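Local coordinates for uncharacterized protein (Candida albicans, PDB 5K04) that serves as the non-catalytic MDM20/NAA25-family subunit of the NatB complex, probably supporting its partner in acetylating protein N-termini, at residues D460-V463 with D464-R467; N509-V512 with A513-Q517. One frame throughout, in Å; residues are numbered along the deposited sequence.

Contact 1: residues D460-V463 with D464-R467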
loop_
_atom_site.group_PDB
_atom_site.type_symbol
_atom_site.label_atom_id
_atom_site.label_comp_id
_atom_site.label_asym_id
_atom_site.label_seq_id
_atom_site.Cartn_x
_atom_site.Cartn_y
_atom_site.Cartn_z
ATOM N N ASP A 460 -2.520 17.461 13.123
ATOM C CA ASP A 460 -3.105 17.926 11.870
ATOM C C ASP A 460 -2.534 17.177 10.674
ATOM O O ASP A 460 -3.242 16.937 9.693
ATOM C CB ASP A 460 -2.886 19.433 11.726
ATOM C CG ASP A 460 -3.649 20.245 12.786
ATOM O OD1 ASP A 460 -4.781 19.851 13.142
ATOM O OD2 ASP A 460 -3.114 21.280 13.251
ATOM N N ALA A 461 -1.267 16.781 10.744
ATOM C CA ALA A 461 -0.693 15.964 9.679
ATOM C C ALA A 461 -1.341 14.581 9.635
ATOM O O ALA A 461 -1.632 14.053 8.554
ATOM C CB ALA A 461 0.819 15.848 9.862
ATOM N N TRP A 462 -1.588 13.988 10.808
ATOM C CA TRP A 462 -2.254 12.687 10.853
ATOM C C TRP A 462 -3.678 12.752 10.306
ATOM O O TRP A 462 -4.122 11.840 9.604
ATOM C CB TRP A 462 -2.273 12.156 12.279
ATOM C CG TRP A 462 -0.972 11.560 12.683
ATOM C CD1 TRP A 462 -0.067 12.079 13.572
ATOM C CD2 TRP A 462 -0.414 10.333 12.211
ATOM N NE1 TRP A 462 1.013 11.237 13.684
ATOM C CE2 TRP A 462 0.831 10.163 12.854
ATOM C CE3 TRP A 462 -0.844 9.361 11.309
ATOM C CZ2 TRP A 462 1.640 9.060 12.632
ATOM C CZ3 TRP A 462 -0.018 8.252 11.072
ATOM C CH2 TRP A 462 1.200 8.113 11.737
ATOM N N VAL A 463 -4.417 13.810 10.644
ATOM C CA VAL A 463 -5.756 13.989 10.091
ATOM C C VAL A 463 -5.677 14.081 8.575
ATOM O O VAL A 463 -6.531 13.548 7.853
ATOM C CB VAL A 463 -6.419 15.238 10.708
ATOM C CG1 VAL A 463 -7.700 15.598 9.983
ATOM C CG2 VAL A 463 -6.684 15.034 12.190
ATOM N N ASP A 464 -4.625 14.736 8.071
ATOM C CA ASP A 464 -4.417 14.835 6.631
ATOM C C ASP A 464 -4.186 13.457 6.021
ATOM O O ASP A 464 -4.709 13.145 4.943
ATOM C CB ASP A 464 -3.236 15.765 6.355
ATOM C CG ASP A 464 -3.173 16.208 4.918
ATOM O OD1 ASP A 464 -4.100 16.930 4.481
ATOM O OD2 ASP A 464 -2.196 15.834 4.228
ATOM N N ILE A 465 -3.424 12.613 6.717
ATOM C CA ILE A 465 -3.247 11.230 6.300
ATOM C C ILE A 465 -4.582 10.493 6.297
ATOM O O ILE A 465 -4.886 9.737 5.365
ATOM C CB ILE A 465 -2.204 10.548 7.207
ATOM C CG1 ILE A 465 -0.834 11.181 6.985
ATOM C CG2 ILE A 465 -2.121 9.071 6.933
ATOM C CD1 ILE A 465 0.267 10.600 7.816
ATOM N N TYR A 466 -5.409 10.713 7.329
ATOM C CA TYR A 466 -6.731 10.086 7.358
ATOM C C TYR A 466 -7.611 10.551 6.196
ATOM O O TYR A 466 -8.410 9.763 5.673
ATOM C CB TYR A 466 -7.447 10.358 8.686
ATOM C CG TYR A 466 -8.767 9.628 8.713
ATOM C CD1 TYR A 466 -8.821 8.266 8.994
ATOM C CD2 TYR A 466 -9.957 10.279 8.411
ATOM C CE1 TYR A 466 -10.034 7.561 8.983
ATOM C CE2 TYR A 466 -11.175 9.589 8.401
ATOM C CZ TYR A 466 -11.207 8.232 8.685
ATOM O OH TYR A 466 -12.412 7.546 8.660
ATOM N N ARG A 467 -7.485 11.821 5.776
ATOM C CA ARG A 467 -8.270 12.296 4.634
ATOM C C ARG A 467 -7.856 11.614 3.334
ATOM O O ARG A 467 -8.684 11.466 2.430
ATOM C CB ARG A 467 -8.169 13.820 4.508
ATOM C CG ARG A 467 -8.914 14.552 5.623
ATOM C CD ARG A 467 -8.880 16.060 5.456
ATOM N NE ARG A 467 -9.552 16.735 6.571
ATOM C CZ ARG A 467 -8.938 17.524 7.447
ATOM N NH1 ARG A 467 -7.635 17.747 7.325
ATOM N NH2 ARG A 467 -9.624 18.092 8.436
#

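Contact 2: residues N509-V512 with A513-Q517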
loop_
_atom_site.group_PDB
_atom_site.type_symbol
_atom_site.label_atom_id
_atom_site.label_comp_id
_atom_site.label_asym_id
_atom_site.label_seq_id
_atom_site.Cartn_x
_atom_site.Cartn_y
_atom_site.Cartn_z
ATOM N N ASN A 509 -5.716 1.832 10.818
ATOM C CA ASN A 509 -6.087 1.769 12.228
ATOM C C ASN A 509 -5.033 2.426 13.114
ATOM O O ASN A 509 -5.370 3.087 14.100
ATOM C CB ASN A 509 -6.338 0.314 12.597
ATOM C CG ASN A 509 -7.676 -0.187 12.045
ATOM O OD1 ASN A 509 -8.721 0.408 12.322
ATOM N ND2 ASN A 509 -7.644 -1.253 11.245
ATOM N N PHE A 510 -3.756 2.299 12.743
ATOM C CA PHE A 510 -2.722 3.062 13.431
ATOM C C PHE A 510 -2.957 4.559 13.291
ATOM O O PHE A 510 -2.788 5.314 14.256
ATOM C CB PHE A 510 -1.337 2.706 12.896
ATOM C CG PHE A 510 -0.256 3.415 13.615
ATOM C CD1 PHE A 510 -0.007 3.123 14.940
ATOM C CD2 PHE A 510 0.471 4.402 12.995
ATOM C CE1 PHE A 510 0.960 3.791 15.626
ATOM C CE2 PHE A 510 1.440 5.079 13.678
ATOM C CZ PHE A 510 1.686 4.779 14.997
ATOM N N THR A 511 -3.338 5.001 12.084
ATOM C CA THR A 511 -3.653 6.407 11.853
ATOM C C THR A 511 -4.762 6.886 12.788
ATOM O O THR A 511 -4.651 7.962 13.386
ATOM C CB THR A 511 -4.034 6.611 10.374
ATOM O OG1 THR A 511 -2.896 6.359 9.535
ATOM C CG2 THR A 511 -4.524 8.009 10.126
ATOM N N VAL A 512 -5.824 6.079 12.954
ATOM C CA VAL A 512 -6.914 6.438 13.863
ATOM C C VAL A 512 -6.439 6.403 15.313
ATOM O O VAL A 512 -6.713 7.327 16.089
ATOM C CB VAL A 512 -8.134 5.515 13.644
ATOM C CG1 VAL A 512 -9.233 5.779 14.686
ATOM C CG2 VAL A 512 -8.716 5.671 12.224
ATOM N N ALA A 513 -5.695 5.353 15.692
ATOM C CA ALA A 513 -5.177 5.252 17.060
ATOM C C ALA A 513 -4.296 6.445 17.411
ATOM O O ALA A 513 -4.375 6.984 18.523
ATOM C CB ALA A 513 -4.380 3.959 17.221
ATOM N N LYS A 514 -3.459 6.871 16.459
ATOM C CA LYS A 514 -2.531 7.974 16.676
ATOM C C LYS A 514 -3.263 9.307 16.806
ATOM O O LYS A 514 -2.894 10.150 17.630
ATOM C CB LYS A 514 -1.530 8.010 15.524
ATOM C CG LYS A 514 -0.342 8.881 15.779
ATOM C CD LYS A 514 0.706 8.166 16.622
ATOM C CE LYS A 514 1.975 9.014 16.654
ATOM N NZ LYS A 514 3.058 8.372 17.422
ATOM N N ILE A 515 -4.300 9.515 15.997
ATOM C CA ILE A 515 -5.120 10.717 16.118
ATOM C C ILE A 515 -5.779 10.781 17.487
ATOM O O ILE A 515 -5.820 11.842 18.134
ATOM C CB ILE A 515 -6.168 10.749 14.994
ATOM C CG1 ILE A 515 -5.490 11.078 13.658
ATOM C CG2 ILE A 515 -7.311 11.720 15.350
ATOM C CD1 ILE A 515 -6.344 10.708 12.458
ATOM N N LEU A 516 -6.345 9.659 17.928
ATOM C CA LEU A 516 -7.011 9.626 19.222
ATOM C C LEU A 516 -6.025 9.935 20.342
ATOM O O LEU A 516 -6.292 10.774 21.204
ATOM C CB LEU A 516 -7.663 8.261 19.421
ATOM C CG LEU A 516 -8.865 8.012 18.512
ATOM C CD1 LEU A 516 -9.255 6.532 18.497
ATOM C CD2 LEU A 516 -10.006 8.888 18.985
ATOM N N GLN A 517 -4.848 9.309 20.298
ATOM C CA GLN A 517 -3.871 9.467 21.370
ATOM C C GLN A 517 -3.449 10.921 21.521
ATOM O O GLN A 517 -3.456 11.470 22.627
ATOM C CB GLN A 517 -2.647 8.580 21.100
ATOM C CG GLN A 517 -1.493 8.845 22.070
ATOM C CD GLN A 517 -0.324 7.911 21.861
ATOM O OE1 GLN A 517 0.557 8.176 21.037
ATOM N NE2 GLN A 517 -0.305 6.806 22.613
#

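Contact 1: residues D460-V463 with D464-R467
W462 and I465 meet on the buried side of the alpha-helix 456-485, while V463, also buried, meets the exposed R467 on another side of the same turns, a worked example of how i/i+3 and i/i+4 pairs on one alpha-helix can serve a packed side and a solvent side. Between them runs the regular i to i+4 bonding of the main chain: the amide N of I465 reaches A461 O at 2.9 Å and that of Y466 reaches W462 O at 2.8 Å.

On the packed side the indole and the isoleucine chain run alongside each other. CD1 of I465 comes obliquely to the benzo part of the ring, 3.9 Å from CE3 of W462. With chi1 of I465 at -66°, CG1 stands anti to the carbonyl carbon and leans back over the preceding turn, 3.4 Å from A461 O. Both side chains also touch L449 of the loop before the helix, and the indole continues onto helix 506-521. Y466 extends this buried surface toward helix 525-537, where its ring meets F531 edge-to-face.

The solvent side is looser. D464 is exposed; D460, partly so, pairs OD1 with the hydroxyl of Y527. R467 is exposed as well, yet its chain, extended from CG to NE, brings the guanidinium across V463. Although D460 carries the opposite charge, its OD1 stays 6.8 Å from NH1 of R467, too far for an ion pair. What the guanidinium does meet is a methyl: CG1 of V463 sits over one face, displaced toward the rim, 3.4 Å from CZ of R467.

Contact 2: residues N509-V512 with A513-Q517
This is a buried, local contact between successive turns of helix 506-521, built from three i/i+4 pairs: F510 with K514, T511 with I515, and V512 with L516. In each pair the two side chains run alongside one another in the same direction. The F510 ring offers CZ to the aliphatic part of the lysine, 3.9 Å from CD of K514, in an oblique approach. A bend at chi2 (81°) turns the K514 chain before it straightens toward NZ, which hydrogen-bonds to the backbone oxygens of T450 and T452; the buried ammonium is thus satisfied by loop carbonyls.

Such pairing follows from the alpha-helical repeat of 3.6 residues, which brings every fourth side chain back to nearly the same side. The contact is buried because helices 456-485, 525-537 and 571-584 all pack against this one, an all-helical setting consistent with the TPR clan to which the family belongs. T511 divides its two branches: CG2 lies 4.0 Å from CD1 of I515, while OG1 bonds to S507 O and to the side-chain ND2 of N446. V512 places CG1 anti to its own N (chi1 174°), bringing that methyl 3.9 Å from CD1 of L516, whose side chain goes on to L528 and F531. Beneath the pairs run the i to i+4 backbone bonds, the N of A513 lying 2.8 Å from N509 O.

In the fold
Contact 1 comes first along the chain, on helix 456-485, and contact 2 follows on helix 506-521; their centres are about 10 Å apart. W462 joins them directly. Its CE2 lies 3.4 Å from CG of K514 and its CH2 3.6 Å from CE2 of F510, while its CB packs against I515, so the W462 side chain lies between the two helices at this point. Helix 525-537 touches both contacts, F531 being shared between them. All four segments belong to the conserved NatB non-catalytic subunit region, and the shared packing joins helices that are not neighbours in sequence, with helix 489-503 between them, in this large helical subunit.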